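Local coordinates for sialyltransferase 0160 (Photobacterium damselae, PDB 4R84), which probably transfers sialic acid from a CMP-activated donor to a sugar acceptor, as a glycosyltransferase of the GT-B structural group, at residues Q133-I138 with D338-D343; A186-A191 with Q217-N222; N265-T270 with H285-T290; Y375-Q380 with N414-G419; D471-R476 with L480-V485. All blocks are in the same frame, centred on the assembly; numbering follows the deposited sequence.

From the N terminus, after the beta-rich region that opens the chain, interaction 1 joins helix 129-144 to the end of helix 330-340 and closes a loop of about 200 residues. Interactions 2 and 3 are both nested in that loop, one after the other. Interaction 2 pairs neighbouring helices beside the larger sheet; interaction 3 ties the last turn of helix 252-267 to the loop before strand 290-294. These two touch, with Gln217 NE2 probably hydrogen-bonded to Tyr266 O. Interactions 4 and 5 follow in series: 375-380 with 414-419 beside the four-stranded parallel sheet, then 471-476 with 480-485, a very short loop closed across three helical residues. No two contacts cross.

Interaction 1: Q133-I138 with D338-D343; sequences QQLIHI and DIVGFD
Leu135 reaches across from one helix to the last turn of another and lays its two methyl groups against Ile339 and Val340. CD2 does most of the work: it lies 3.7 Å from Ile339 CG2 and 3.9 Å from Val340 CG1, while CD1 meets Ile339 CD1 at 3.9 Å. The Leu135 and Ile339 side chains cross obliquely, and no hydrogen bond joins the segments. Branched aliphatic residues suit such a place, since each offers several methyl groups to a dry interface. Leu135 CA and Ile339 CA are 9.0 Å apart. The leucine spans this gap with CG standing anti to its own backbone N (chi1 178°), which carries the fork outward to the other helix.

Behind this first shell, the end of helix 330-340 is set by a Schellman motif. Gly341 takes positive phi (77°), a conformation that glycine tolerates easily, and Phe342 N bonds back to the carbonyl of Leu337; the Gly341 N to Asp338 O bond is weak. The chain then turns to Asp343, whose carboxylate caps the following helix through Gln346 N.

Leu135 also rests on Trp154 of strand 149-154, and Ile138, about one turn on, packs on the same strand and on Tyr123 of strand 106-125. Ile136 and Phe342 both touch helix 434-438, so helix 129-144 is held between the larger sheet and the helices 330-340 and 434-438.

Interaction 2: A186-A191 with Q217-N222; sequences AIDEYA and QPLYNN
Leu219 pushes its forked end toward helix 181-192, where Ile187 and Ala191, one turn apart, receive its two methyl groups. On the close-packed side, Leu219 CD1 lies 4.0 Å from Ile187 CG2, the two side chains crossing at about a right angle. Leu219 CD2 is placed 4.2 Å from Ala191 CB; the small alanine lets the helix surface come up to the leucine without a bulky group between them. With the leucine's CG anti to its carbonyl carbon (chi1 -65°), CD1 is placed at Ile187 and CD2 at Ala191 and Asp188.

The other side is more polar and nearer solvent. Asp188, partly exposed, touches Leu219 through a carboxylate oxygen, Asp188 OD1 being 4.1 Å from Leu219 CD2. This is simple van der Waals contact, and an acidic residue suits a margin that is partly exposed. From Leu219 to Asn222 the chain makes a type I turn, closed by a bond from Asn222 N to Leu219 O, and the exposed Tyr220 and Asn221 occupy its corners.

Beneath the contact lies the larger sheet: Ile187 and Leu219 share Ile199 of strand 197-204, Ala191 and Leu219 both touch Val225 of strand 225-233, and Ile187 also reaches strands 106-125 and 149-154. Helices 181-192 and 213-219 thus pack side by side against its strands.

Interaction 3: N265-T270 with H285-T290; sequences NYLAGT and HKLYDT
A small van der Waals contact, without a hydrogen bond, joins Leu267, in the last turn of helix 252-267, to Leu287 and Tyr288 in the loop that leads into strand 290-294. One methyl group makes it. Leu267 CD1 comes up to the edge of the Tyr288 ring, in its plane, 3.8 Å from CE2 and likewise 3.8 Å from OH. The two side chains approach from opposite directions, and the methyl meets the ring near its phenol end. The same Leu267 CD1 is also 4.3 Å from Leu287 CD1.

Tyrosine suits this position because of its length: with CG anti to the carbonyl carbon (chi1 -57°), the ring points from the loop to the helix and its far end reaches Leu267. Leu287 also packs on Val260, Leu263 and Ala264 of helix 252-267, whereas Tyr288 touches Ile227 and Ile230 of strand 225-233 and Ile216 of helix 213-219. At the base of the loop, Thr290 OG1 donates to Tyr288 O from well above the carbonyl plane, 74° out of it.

Gly269, with a positive phi of 70°, ends the helix in a Schellman motif, its N bonding to Tyr266 O and Thr270 N to Asn265 O. The whole is a helix-to-strand connection folding back on its helix, within a Rossmann-like alpha/beta domain of the GT-B type.

Interaction 4: Y375-Q380 with N414-G419; sequences YYAQQQ and NDIILG
Ala377 nests against Ile416 and Ile417 where two helices of the alpha/beta domain built on the four-stranded parallel sheet run alongside each other, their local axes 9.0 Å apart and inclined at 33°. Alanine permits this approach: its CB lies only 3.6 Å from Ile416 CG2, and no longer side chain keeps the backbones apart.

Both isoleucines hold CG1 anti to the carbonyl carbon (chi1 -68° and -64°), but they are used differently. Ile416 turns its branch point and CG2 to the alanine, whereas Ile417 extends its longer arm, passing Ala377 O, to bring CD1 against Gln380. That methyl, Ile417 CD1, meets Gln380 CB at 3.7 Å and sits over one face of its amide. Gln380, extended beyond CG, suits a place that is apolar along its shaft and polar at its end. Its OE1 accepts from Thr364 N, and the side chain comes within about 7 Å of the bound donor analogue. Gln380 NE2 donates back one turn to Tyr376 O at 3.3 Å, approaching from above the carbonyl plane.

Interaction 5: D471-R476 with L480-V485; sequences DTITDR and LKSPLV
Arg476 and Leu480 bury the most surface here, one helical turn apart in the short helix 476-481. Leu480 N donates to Arg476 O at 2.9 Å, an almost straight bond (N-H...O angle 163°) of the ordinary helical kind. Above it the side chains overlap: Leu480 CD1 sits over one face of the Arg476 guanidinium, offset toward its rim and 3.8 Å from NH1. The arginine, extended from CG to NE, can lie this way because CG is anti to the backbone N (chi1 -177°). Its flat, weakly hydrated face suits a leucine, while the edge keeps its polar role, NE donating to Val499 O of strand 499-502. Leu480 also touches Val499.

Ile473 makes the other contact, its CD1 lying 4.1 Å from Ser482 CB. It shares Phe467 of strand 462-468 with Leu484 and Val485, and its side chain is about 8 Å from the bound donor analogue. Serine suits position 482, since its hydroxyl bonds to Ala479 O, while Val485 N makes a weak bond to OG.

Two helix starts thus follow closely. Asp475 is the N-cap of helix 476-481, its OD1 accepting from Glu478 N, and Ser482 is the N-cap of helix 483-490: a pair of short capped helices joined at a serine-proline step.

Interaction 1: Q133-I138 with D338-D343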
# COMPACT_ATOMS: atom_id res chain seq x y z
N GLN A 133 2.96 1.00 -0.61
CA GLN A 133 1.83 0.82 -1.54
C GLN A 133 0.85 1.96 -1.38
O GLN A 133 0.34 2.50 -2.35
CB GLN A 133 1.12 -0.50 -1.27
CG GLN A 133 1.93 -1.72 -1.69
CD GLN A 133 1.77 -2.07 -3.16
OE1 GLN A 133 0.71 -1.83 -3.76
NE2 GLN A 133 2.81 -2.65 -3.75
N GLN A 134 0.59 2.31 -0.13
CA GLN A 134 -0.35 3.38 0.18
C GLN A 134 0.18 4.71 -0.33
O GLN A 134 -0.59 5.53 -0.82
CB GLN A 134 -0.60 3.42 1.68
CG GLN A 134 -1.44 2.22 2.18
CD GLN A 134 -1.38 2.07 3.68
OE1 GLN A 134 -1.07 3.02 4.39
NE2 GLN A 134 -1.67 0.86 4.17
N LEU A 135 1.49 4.94 -0.23
CA LEU A 135 2.06 6.19 -0.70
C LEU A 135 1.85 6.35 -2.21
O LEU A 135 1.53 7.45 -2.68
CB LEU A 135 3.55 6.29 -0.37
CG LEU A 135 4.24 7.56 -0.85
CD1 LEU A 135 3.54 8.83 -0.34
CD2 LEU A 135 5.70 7.53 -0.39
N ILE A 136 2.04 5.28 -2.97
CA ILE A 136 1.78 5.34 -4.40
C ILE A 136 0.32 5.69 -4.65
O ILE A 136 -0.00 6.56 -5.47
CB ILE A 136 2.09 4.00 -5.10
CG1 ILE A 136 3.57 3.64 -4.94
CG2 ILE A 136 1.64 4.07 -6.58
CD1 ILE A 136 4.49 4.43 -5.82
N HIS A 137 -0.57 5.05 -3.90
CA HIS A 137 -1.99 5.31 -4.08
C HIS A 137 -2.33 6.78 -3.78
O HIS A 137 -3.12 7.41 -4.51
CB HIS A 137 -2.83 4.40 -3.19
CG HIS A 137 -4.29 4.69 -3.27
ND1 HIS A 137 -5.09 4.20 -4.28
CD2 HIS A 137 -5.09 5.47 -2.50
CE1 HIS A 137 -6.33 4.64 -4.11
NE2 HIS A 137 -6.35 5.42 -3.03
N ILE A 138 -1.74 7.31 -2.71
CA ILE A 138 -1.95 8.71 -2.31
C ILE A 138 -1.50 9.66 -3.41
O ILE A 138 -2.17 10.64 -3.72
CB ILE A 138 -1.20 9.02 -0.99
CG1 ILE A 138 -1.95 8.39 0.19
CG2 ILE A 138 -1.07 10.52 -0.77
CD1 ILE A 138 -1.26 8.49 1.55
N ASP A 338 11.62 11.09 -2.95
CA ASP A 338 12.00 12.05 -1.93
C ASP A 338 11.47 11.66 -0.57
O ASP A 338 12.19 11.68 0.43
CB ASP A 338 11.50 13.44 -2.31
CG ASP A 338 11.91 14.50 -1.30
OD1 ASP A 338 13.11 14.82 -1.22
OD2 ASP A 338 11.02 15.02 -0.60
N ILE A 339 10.20 11.28 -0.53
CA ILE A 339 9.58 10.87 0.72
C ILE A 339 10.25 9.62 1.29
O ILE A 339 10.54 9.56 2.49
CB ILE A 339 8.09 10.64 0.50
CG1 ILE A 339 7.42 12.00 0.26
CG2 ILE A 339 7.48 9.94 1.70
CD1 ILE A 339 5.99 11.90 -0.25
N VAL A 340 10.50 8.62 0.46
CA VAL A 340 11.09 7.36 0.98
C VAL A 340 12.61 7.45 1.15
O VAL A 340 13.22 6.52 1.67
CB VAL A 340 10.77 6.13 0.09
CG1 VAL A 340 9.28 6.01 -0.13
CG2 VAL A 340 11.54 6.17 -1.23
N GLY A 341 13.20 8.55 0.70
CA GLY A 341 14.61 8.81 0.93
C GLY A 341 15.57 8.03 0.05
O GLY A 341 16.68 7.69 0.48
N PHE A 342 15.15 7.75 -1.18
CA PHE A 342 15.92 6.89 -2.08
C PHE A 342 16.44 7.66 -3.29
O PHE A 342 15.66 8.18 -4.07
CB PHE A 342 15.07 5.71 -2.53
CG PHE A 342 15.75 4.80 -3.55
CD1 PHE A 342 17.11 4.49 -3.45
CD2 PHE A 342 15.01 4.23 -4.58
CE1 PHE A 342 17.72 3.65 -4.38
CE2 PHE A 342 15.62 3.38 -5.51
CZ PHE A 342 16.97 3.08 -5.40
N ASP A 343 17.76 7.73 -3.43
CA ASP A 343 18.34 8.36 -4.61
C ASP A 343 18.51 7.31 -5.70
O ASP A 343 19.59 6.72 -5.86
CB ASP A 343 19.68 9.03 -4.27
CG ASP A 343 20.17 9.98 -5.38
OD1 ASP A 343 19.73 9.88 -6.55
OD2 ASP A 343 21.04 10.83 -5.07

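Interaction 2: A186-A191 with Q217-N222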
# COMPACT_ATOMS: atom_id res chain seq x y z
N ALA A 186 -9.47 12.91 15.95
CA ALA A 186 -9.39 13.76 14.76
C ALA A 186 -10.43 13.31 13.73
O ALA A 186 -11.07 14.14 13.08
CB ALA A 186 -7.99 13.73 14.16
N ILE A 187 -10.61 12.01 13.58
CA ILE A 187 -11.62 11.49 12.65
C ILE A 187 -13.03 11.84 13.14
O ILE A 187 -13.89 12.26 12.37
CB ILE A 187 -11.48 9.98 12.46
CG1 ILE A 187 -10.13 9.67 11.80
CG2 ILE A 187 -12.64 9.44 11.61
CD1 ILE A 187 -9.72 8.21 11.86
N ASP A 188 -13.25 11.69 14.44
CA ASP A 188 -14.53 12.03 15.03
C ASP A 188 -14.88 13.49 14.81
O ASP A 188 -15.99 13.80 14.39
CB ASP A 188 -14.53 11.74 16.53
CG ASP A 188 -15.88 11.98 17.16
OD1 ASP A 188 -16.79 11.16 16.92
OD2 ASP A 188 -16.03 13.00 17.86
N GLU A 189 -13.91 14.38 15.02
CA GLU A 189 -14.12 15.81 14.80
C GLU A 189 -14.39 16.11 13.33
O GLU A 189 -15.25 16.94 12.99
CB GLU A 189 -12.89 16.59 15.25
CG GLU A 189 -13.07 18.08 15.24
CD GLU A 189 -11.81 18.82 15.65
OE1 GLU A 189 -10.72 18.35 15.26
OE2 GLU A 189 -11.90 19.82 16.39
N TYR A 190 -13.65 15.44 12.45
CA TYR A 190 -13.80 15.67 11.02
C TYR A 190 -15.20 15.26 10.59
O TYR A 190 -15.85 15.99 9.85
CB TYR A 190 -12.74 14.90 10.23
CG TYR A 190 -12.65 15.34 8.78
CD1 TYR A 190 -11.87 16.44 8.42
CD2 TYR A 190 -13.33 14.65 7.77
CE1 TYR A 190 -11.78 16.87 7.11
CE2 TYR A 190 -13.25 15.07 6.44
CZ TYR A 190 -12.47 16.18 6.12
OH TYR A 190 -12.37 16.60 4.83
N ALA A 191 -15.65 14.11 11.08
CA ALA A 191 -16.98 13.59 10.75
C ALA A 191 -18.08 14.52 11.24
O ALA A 191 -19.06 14.75 10.55
CB ALA A 191 -17.16 12.19 11.33
N GLN A 217 -15.96 1.71 15.74
CA GLN A 217 -16.91 1.60 16.86
C GLN A 217 -17.60 2.91 17.25
O GLN A 217 -18.83 2.94 17.35
CB GLN A 217 -16.23 0.98 18.08
CG GLN A 217 -16.09 -0.53 17.99
CD GLN A 217 -15.38 -1.11 19.19
OE1 GLN A 217 -14.53 -0.46 19.80
NE2 GLN A 217 -15.74 -2.34 19.55
N PRO A 218 -16.84 4.00 17.51
CA PRO A 218 -17.57 5.21 17.91
C PRO A 218 -18.39 5.87 16.79
O PRO A 218 -19.25 6.69 17.08
CB PRO A 218 -16.46 6.15 18.40
CG PRO A 218 -15.23 5.67 17.72
CD PRO A 218 -15.38 4.19 17.59
N LEU A 219 -18.14 5.49 15.54
CA LEU A 219 -18.88 6.08 14.43
C LEU A 219 -20.03 5.19 14.00
O LEU A 219 -20.81 5.56 13.11
CB LEU A 219 -17.96 6.31 13.24
CG LEU A 219 -16.83 7.32 13.41
CD1 LEU A 219 -15.89 7.26 12.21
CD2 LEU A 219 -17.38 8.73 13.62
N TYR A 220 -20.13 4.01 14.60
CA TYR A 220 -20.98 2.96 14.05
C TYR A 220 -22.45 3.37 13.91
O TYR A 220 -23.11 3.05 12.91
CB TYR A 220 -20.89 1.69 14.90
CG TYR A 220 -21.55 0.51 14.24
CD1 TYR A 220 -22.92 0.28 14.40
CD2 TYR A 220 -20.82 -0.39 13.48
CE1 TYR A 220 -23.53 -0.79 13.80
CE2 TYR A 220 -21.42 -1.47 12.88
CZ TYR A 220 -22.79 -1.67 13.05
OH TYR A 220 -23.40 -2.74 12.46
N ASN A 221 -22.95 4.08 14.90
CA ASN A 221 -24.36 4.42 14.91
C ASN A 221 -24.65 5.77 14.29
O ASN A 221 -25.79 6.24 14.29
CB ASN A 221 -24.88 4.37 16.34
CG ASN A 221 -24.80 2.98 16.93
OD1 ASN A 221 -25.11 1.99 16.26
ND2 ASN A 221 -24.36 2.89 18.18
N ASN A 222 -23.61 6.38 13.72
CA ASN A 222 -23.76 7.63 12.98
C ASN A 222 -24.13 7.39 11.52
O ASN A 222 -23.27 7.10 10.68
CB ASN A 222 -22.47 8.45 13.08
CG ASN A 222 -22.67 9.89 12.63
OD1 ASN A 222 -23.58 10.19 11.86
ND2 ASN A 222 -21.81 10.79 13.10

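Interaction 3: N265-T270 with H285-T290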
# COMPACT_ATOMS: atom_id res chain seq x y z
N ASN A 265 -20.95 -7.80 15.58
CA ASN A 265 -21.51 -7.35 16.85
C ASN A 265 -20.50 -6.58 17.68
O ASN A 265 -20.86 -5.68 18.43
CB ASN A 265 -22.04 -8.54 17.66
CG ASN A 265 -23.21 -9.22 16.99
OD1 ASN A 265 -23.91 -8.62 16.18
ND2 ASN A 265 -23.43 -10.49 17.32
N TYR A 266 -19.23 -6.94 17.55
CA TYR A 266 -18.17 -6.23 18.26
C TYR A 266 -18.07 -4.81 17.73
O TYR A 266 -17.97 -3.84 18.49
CB TYR A 266 -16.83 -6.96 18.10
CG TYR A 266 -15.70 -6.31 18.84
CD1 TYR A 266 -15.53 -6.53 20.21
CD2 TYR A 266 -14.79 -5.49 18.19
CE1 TYR A 266 -14.49 -5.93 20.90
CE2 TYR A 266 -13.75 -4.89 18.88
CZ TYR A 266 -13.60 -5.12 20.23
OH TYR A 266 -12.56 -4.53 20.92
N LEU A 267 -18.09 -4.68 16.40
CA LEU A 267 -18.03 -3.38 15.78
C LEU A 267 -19.27 -2.55 16.12
O LEU A 267 -19.16 -1.34 16.34
CB LEU A 267 -17.88 -3.50 14.26
CG LEU A 267 -16.60 -4.16 13.74
CD1 LEU A 267 -16.58 -4.18 12.19
CD2 LEU A 267 -15.39 -3.43 14.28
N ALA A 268 -20.43 -3.20 16.19
CA ALA A 268 -21.70 -2.52 16.47
C ALA A 268 -21.81 -2.10 17.94
O ALA A 268 -22.74 -1.38 18.32
CB ALA A 268 -22.87 -3.40 16.08
N GLY A 269 -20.88 -2.56 18.77
CA GLY A 269 -20.83 -2.22 20.18
C GLY A 269 -21.95 -2.82 21.00
O GLY A 269 -22.42 -2.22 21.97
N THR A 270 -22.39 -4.01 20.62
CA THR A 270 -23.44 -4.70 21.34
C THR A 270 -22.89 -5.95 22.02
O THR A 270 -23.62 -6.68 22.70
CB THR A 270 -24.61 -5.09 20.43
OG1 THR A 270 -24.14 -5.94 19.38
CG2 THR A 270 -25.26 -3.84 19.83
N HIS A 285 -14.37 -8.46 4.34
CA HIS A 285 -15.08 -8.36 3.06
C HIS A 285 -16.55 -8.80 3.16
O HIS A 285 -17.34 -8.55 2.25
CB HIS A 285 -14.37 -9.19 1.99
CG HIS A 285 -14.44 -10.67 2.24
ND1 HIS A 285 -13.90 -11.26 3.36
CD2 HIS A 285 -14.98 -11.67 1.50
CE1 HIS A 285 -14.12 -12.56 3.31
NE2 HIS A 285 -14.77 -12.84 2.19
N LYS A 286 -16.91 -9.43 4.28
CA LYS A 286 -18.30 -9.84 4.55
C LYS A 286 -19.12 -8.67 5.08
O LYS A 286 -20.35 -8.72 5.11
CB LYS A 286 -18.33 -10.99 5.57
CG LYS A 286 -17.72 -12.31 5.13
CD LYS A 286 -18.63 -13.07 4.17
CE LYS A 286 -18.30 -12.81 2.72
NZ LYS A 286 -19.23 -13.57 1.83
N LEU A 287 -18.43 -7.63 5.52
CA LEU A 287 -19.11 -6.50 6.16
C LEU A 287 -18.93 -5.17 5.45
O LEU A 287 -19.78 -4.27 5.57
CB LEU A 287 -18.63 -6.38 7.61
CG LEU A 287 -18.87 -7.61 8.47
CD1 LEU A 287 -18.27 -7.43 9.86
CD2 LEU A 287 -20.35 -7.93 8.57
N TYR A 288 -17.83 -5.04 4.71
CA TYR A 288 -17.49 -3.82 4.00
C TYR A 288 -16.88 -4.18 2.66
O TYR A 288 -16.41 -5.30 2.47
CB TYR A 288 -16.48 -2.98 4.79
CG TYR A 288 -16.95 -2.61 6.17
CD1 TYR A 288 -17.76 -1.50 6.37
CD2 TYR A 288 -16.60 -3.39 7.27
CE1 TYR A 288 -18.21 -1.17 7.65
CE2 TYR A 288 -17.03 -3.08 8.54
CZ TYR A 288 -17.84 -1.96 8.72
OH TYR A 288 -18.28 -1.65 9.98
N ASP A 289 -16.90 -3.22 1.74
CA ASP A 289 -16.20 -3.37 0.46
C ASP A 289 -14.70 -3.38 0.71
O ASP A 289 -14.11 -2.33 0.98
CB ASP A 289 -16.58 -2.24 -0.49
CG ASP A 289 -16.03 -2.45 -1.89
OD1 ASP A 289 -15.45 -3.52 -2.16
OD2 ASP A 289 -16.23 -1.55 -2.74
N THR A 290 -14.10 -4.56 0.60
CA THR A 290 -12.73 -4.81 1.04
C THR A 290 -11.89 -5.48 -0.04
O THR A 290 -12.34 -6.44 -0.66
CB THR A 290 -12.69 -5.73 2.29
OG1 THR A 290 -13.47 -5.15 3.34
CG2 THR A 290 -11.25 -5.97 2.77

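Interaction 4: Y375-Q380 with N414-G419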
# COMPACT_ATOMS: atom_id res chain seq x y z
N TYR A 375 31.23 -10.07 16.73
CA TYR A 375 31.03 -11.44 16.25
C TYR A 375 29.96 -11.48 15.16
O TYR A 375 30.13 -12.14 14.14
CB TYR A 375 30.64 -12.37 17.40
CG TYR A 375 30.10 -13.74 17.00
CD1 TYR A 375 28.76 -13.91 16.65
CD2 TYR A 375 30.92 -14.86 17.01
CE1 TYR A 375 28.27 -15.15 16.32
CE2 TYR A 375 30.43 -16.11 16.68
CZ TYR A 375 29.11 -16.25 16.33
OH TYR A 375 28.60 -17.49 15.99
N TYR A 376 28.86 -10.76 15.37
CA TYR A 376 27.76 -10.83 14.42
C TYR A 376 28.14 -10.17 13.11
O TYR A 376 27.75 -10.65 12.05
CB TYR A 376 26.47 -10.21 15.01
CG TYR A 376 26.02 -11.08 16.16
CD1 TYR A 376 25.44 -12.32 15.93
CD2 TYR A 376 26.22 -10.69 17.49
CE1 TYR A 376 25.07 -13.15 16.98
CE2 TYR A 376 25.84 -11.51 18.54
CZ TYR A 376 25.27 -12.73 18.29
OH TYR A 376 24.91 -13.54 19.34
N ALA A 377 28.94 -9.11 13.19
CA ALA A 377 29.45 -8.47 11.97
C ALA A 377 30.41 -9.41 11.25
O ALA A 377 30.38 -9.53 10.03
CB ALA A 377 30.16 -7.16 12.31
N GLN A 378 31.26 -10.10 12.02
CA GLN A 378 32.24 -10.98 11.41
C GLN A 378 31.60 -12.17 10.70
O GLN A 378 32.08 -12.60 9.65
CB GLN A 378 33.25 -11.48 12.46
CG GLN A 378 34.35 -12.40 11.89
CD GLN A 378 35.16 -11.76 10.76
OE1 GLN A 378 35.60 -10.62 10.87
NE2 GLN A 378 35.37 -12.51 9.69
N GLN A 379 30.52 -12.71 11.26
CA GLN A 379 29.85 -13.82 10.61
C GLN A 379 29.30 -13.42 9.26
O GLN A 379 29.34 -14.19 8.30
CB GLN A 379 28.73 -14.37 11.48
CG GLN A 379 29.20 -14.95 12.80
CD GLN A 379 30.46 -15.79 12.63
OE1 GLN A 379 30.43 -16.86 12.04
NE2 GLN A 379 31.57 -15.32 13.21
N GLN A 380 28.81 -12.18 9.16
CA GLN A 380 28.25 -11.70 7.91
C GLN A 380 29.36 -11.46 6.90
O GLN A 380 29.20 -11.76 5.71
CB GLN A 380 27.41 -10.46 8.15
CG GLN A 380 26.24 -10.75 9.11
CD GLN A 380 25.33 -9.56 9.34
OE1 GLN A 380 24.70 -9.06 8.41
NE2 GLN A 380 25.28 -9.09 10.57
N ASN A 414 27.06 -2.44 10.46
CA ASN A 414 27.09 -2.01 9.07
C ASN A 414 28.44 -1.40 8.71
O ASN A 414 28.97 -1.67 7.63
CB ASN A 414 25.96 -1.01 8.79
CG ASN A 414 24.59 -1.66 8.88
OD1 ASN A 414 24.46 -2.88 8.97
ND2 ASN A 414 23.55 -0.83 8.84
N ASP A 415 28.99 -0.59 9.61
CA ASP A 415 30.30 0.01 9.35
C ASP A 415 31.41 -1.04 9.21
O ASP A 415 32.28 -0.90 8.35
CB ASP A 415 30.70 0.99 10.45
CG ASP A 415 29.68 2.08 10.66
OD1 ASP A 415 29.00 2.48 9.69
OD2 ASP A 415 29.59 2.58 11.80
N ILE A 416 31.39 -2.05 10.07
CA ILE A 416 32.39 -3.12 10.05
C ILE A 416 32.31 -3.90 8.75
O ILE A 416 33.33 -4.14 8.10
CB ILE A 416 32.20 -4.09 11.25
CG1 ILE A 416 32.54 -3.37 12.56
CG2 ILE A 416 33.07 -5.34 11.09
CD1 ILE A 416 32.13 -4.14 13.79
N ILE A 417 31.09 -4.29 8.37
CA ILE A 417 30.90 -5.05 7.14
C ILE A 417 31.32 -4.25 5.91
O ILE A 417 32.07 -4.75 5.05
CB ILE A 417 29.43 -5.50 6.98
CG1 ILE A 417 29.04 -6.47 8.09
CG2 ILE A 417 29.18 -6.13 5.60
CD1 ILE A 417 27.54 -6.74 8.19
N LEU A 418 30.85 -3.01 5.81
CA LEU A 418 31.19 -2.19 4.65
C LEU A 418 32.70 -1.99 4.56
O LEU A 418 33.29 -2.06 3.47
CB LEU A 418 30.47 -0.84 4.71
CG LEU A 418 30.53 0.03 3.45
CD1 LEU A 418 29.88 -0.71 2.28
CD2 LEU A 418 29.84 1.38 3.70
N GLY A 419 33.33 -1.76 5.70
CA GLY A 419 34.75 -1.49 5.75
C GLY A 419 35.60 -2.71 5.41
O GLY A 419 36.80 -2.59 5.18

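Interaction 5: D471-R476 with L480-V485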
# COMPACT_ATOMS: atom_id res chain seq x y z
N ASP A 471 15.46 -18.67 18.67
CA ASP A 471 14.82 -19.50 19.68
C ASP A 471 14.24 -20.79 19.09
O ASP A 471 14.00 -21.74 19.82
CB ASP A 471 13.71 -18.71 20.39
CG ASP A 471 12.65 -18.21 19.44
OD1 ASP A 471 13.00 -17.62 18.40
OD2 ASP A 471 11.45 -18.40 19.74
N THR A 472 14.01 -20.80 17.78
CA THR A 472 13.41 -21.97 17.13
C THR A 472 14.35 -22.63 16.11
O THR A 472 14.10 -23.75 15.67
CB THR A 472 12.09 -21.61 16.42
OG1 THR A 472 12.34 -20.62 15.42
CG2 THR A 472 11.08 -21.07 17.42
N ILE A 473 15.41 -21.93 15.73
CA ILE A 473 16.34 -22.45 14.72
C ILE A 473 17.78 -22.47 15.22
O ILE A 473 18.40 -21.42 15.40
CB ILE A 473 16.27 -21.62 13.43
CG1 ILE A 473 14.85 -21.63 12.86
CG2 ILE A 473 17.27 -22.14 12.41
CD1 ILE A 473 14.69 -20.71 11.64
N THR A 474 18.35 -23.66 15.41
CA THR A 474 19.72 -23.75 15.89
C THR A 474 20.64 -24.59 15.00
O THR A 474 21.83 -24.73 15.30
CB THR A 474 19.76 -24.29 17.35
OG1 THR A 474 19.11 -25.56 17.41
CG2 THR A 474 19.00 -23.34 18.28
N ASP A 475 20.12 -25.10 13.88
CA ASP A 475 20.96 -25.69 12.83
C ASP A 475 20.20 -25.70 11.50
O ASP A 475 19.04 -25.30 11.46
CB ASP A 475 21.44 -27.11 13.20
CG ASP A 475 20.30 -28.13 13.34
OD1 ASP A 475 19.18 -27.88 12.84
OD2 ASP A 475 20.55 -29.21 13.92
N ARG A 476 20.85 -26.15 10.43
CA ARG A 476 20.25 -26.09 9.10
C ARG A 476 19.01 -26.96 8.99
O ARG A 476 18.03 -26.57 8.35
CB ARG A 476 21.25 -26.48 8.02
CG ARG A 476 20.69 -26.37 6.62
CD ARG A 476 21.76 -26.45 5.57
NE ARG A 476 21.21 -26.25 4.23
CZ ARG A 476 20.80 -27.22 3.42
NH1 ARG A 476 20.92 -28.49 3.79
NH2 ARG A 476 20.31 -26.92 2.23
N LEU A 480 15.36 -25.71 7.69
CA LEU A 480 14.61 -26.29 6.57
C LEU A 480 13.18 -26.65 6.97
O LEU A 480 12.27 -26.55 6.15
CB LEU A 480 15.32 -27.53 6.03
CG LEU A 480 16.58 -27.26 5.21
CD1 LEU A 480 17.33 -28.55 4.94
CD2 LEU A 480 16.20 -26.58 3.90
N LYS A 481 12.99 -27.06 8.21
CA LYS A 481 11.67 -27.50 8.66
C LYS A 481 10.80 -26.35 9.18
O LYS A 481 9.62 -26.54 9.48
CB LYS A 481 11.81 -28.57 9.75
CG LYS A 481 12.47 -29.87 9.30
CD LYS A 481 12.59 -30.84 10.48
CE LYS A 481 13.29 -32.15 10.10
NZ LYS A 481 14.78 -32.09 10.24
N SER A 482 11.37 -25.16 9.30
CA SER A 482 10.62 -24.03 9.83
C SER A 482 9.49 -23.63 8.89
O SER A 482 9.60 -23.79 7.67
CB SER A 482 11.54 -22.83 10.07
OG SER A 482 11.98 -22.25 8.85
N PRO A 483 8.39 -23.10 9.46
CA PRO A 483 7.26 -22.58 8.67
C PRO A 483 7.71 -21.60 7.59
O PRO A 483 7.29 -21.74 6.44
CB PRO A 483 6.39 -21.89 9.72
CG PRO A 483 6.64 -22.68 10.96
CD PRO A 483 8.09 -23.12 10.90
N LEU A 484 8.59 -20.67 7.93
CA LEU A 484 9.04 -19.69 6.95
C LEU A 484 9.67 -20.36 5.73
O LEU A 484 9.32 -20.04 4.60
CB LEU A 484 10.05 -18.73 7.57
CG LEU A 484 10.48 -17.61 6.62
CD1 LEU A 484 9.28 -16.79 6.19
CD2 LEU A 484 11.53 -16.73 7.29
N VAL A 485 10.57 -21.30 5.95
CA VAL A 485 11.22 -21.95 4.82
C VAL A 485 10.23 -22.82 4.05
O VAL A 485 10.23 -22.82 2.81
CB VAL A 485 12.43 -22.78 5.28
CG1 VAL A 485 13.00 -23.61 4.13
CG2 VAL A 485 13.50 -21.86 5.85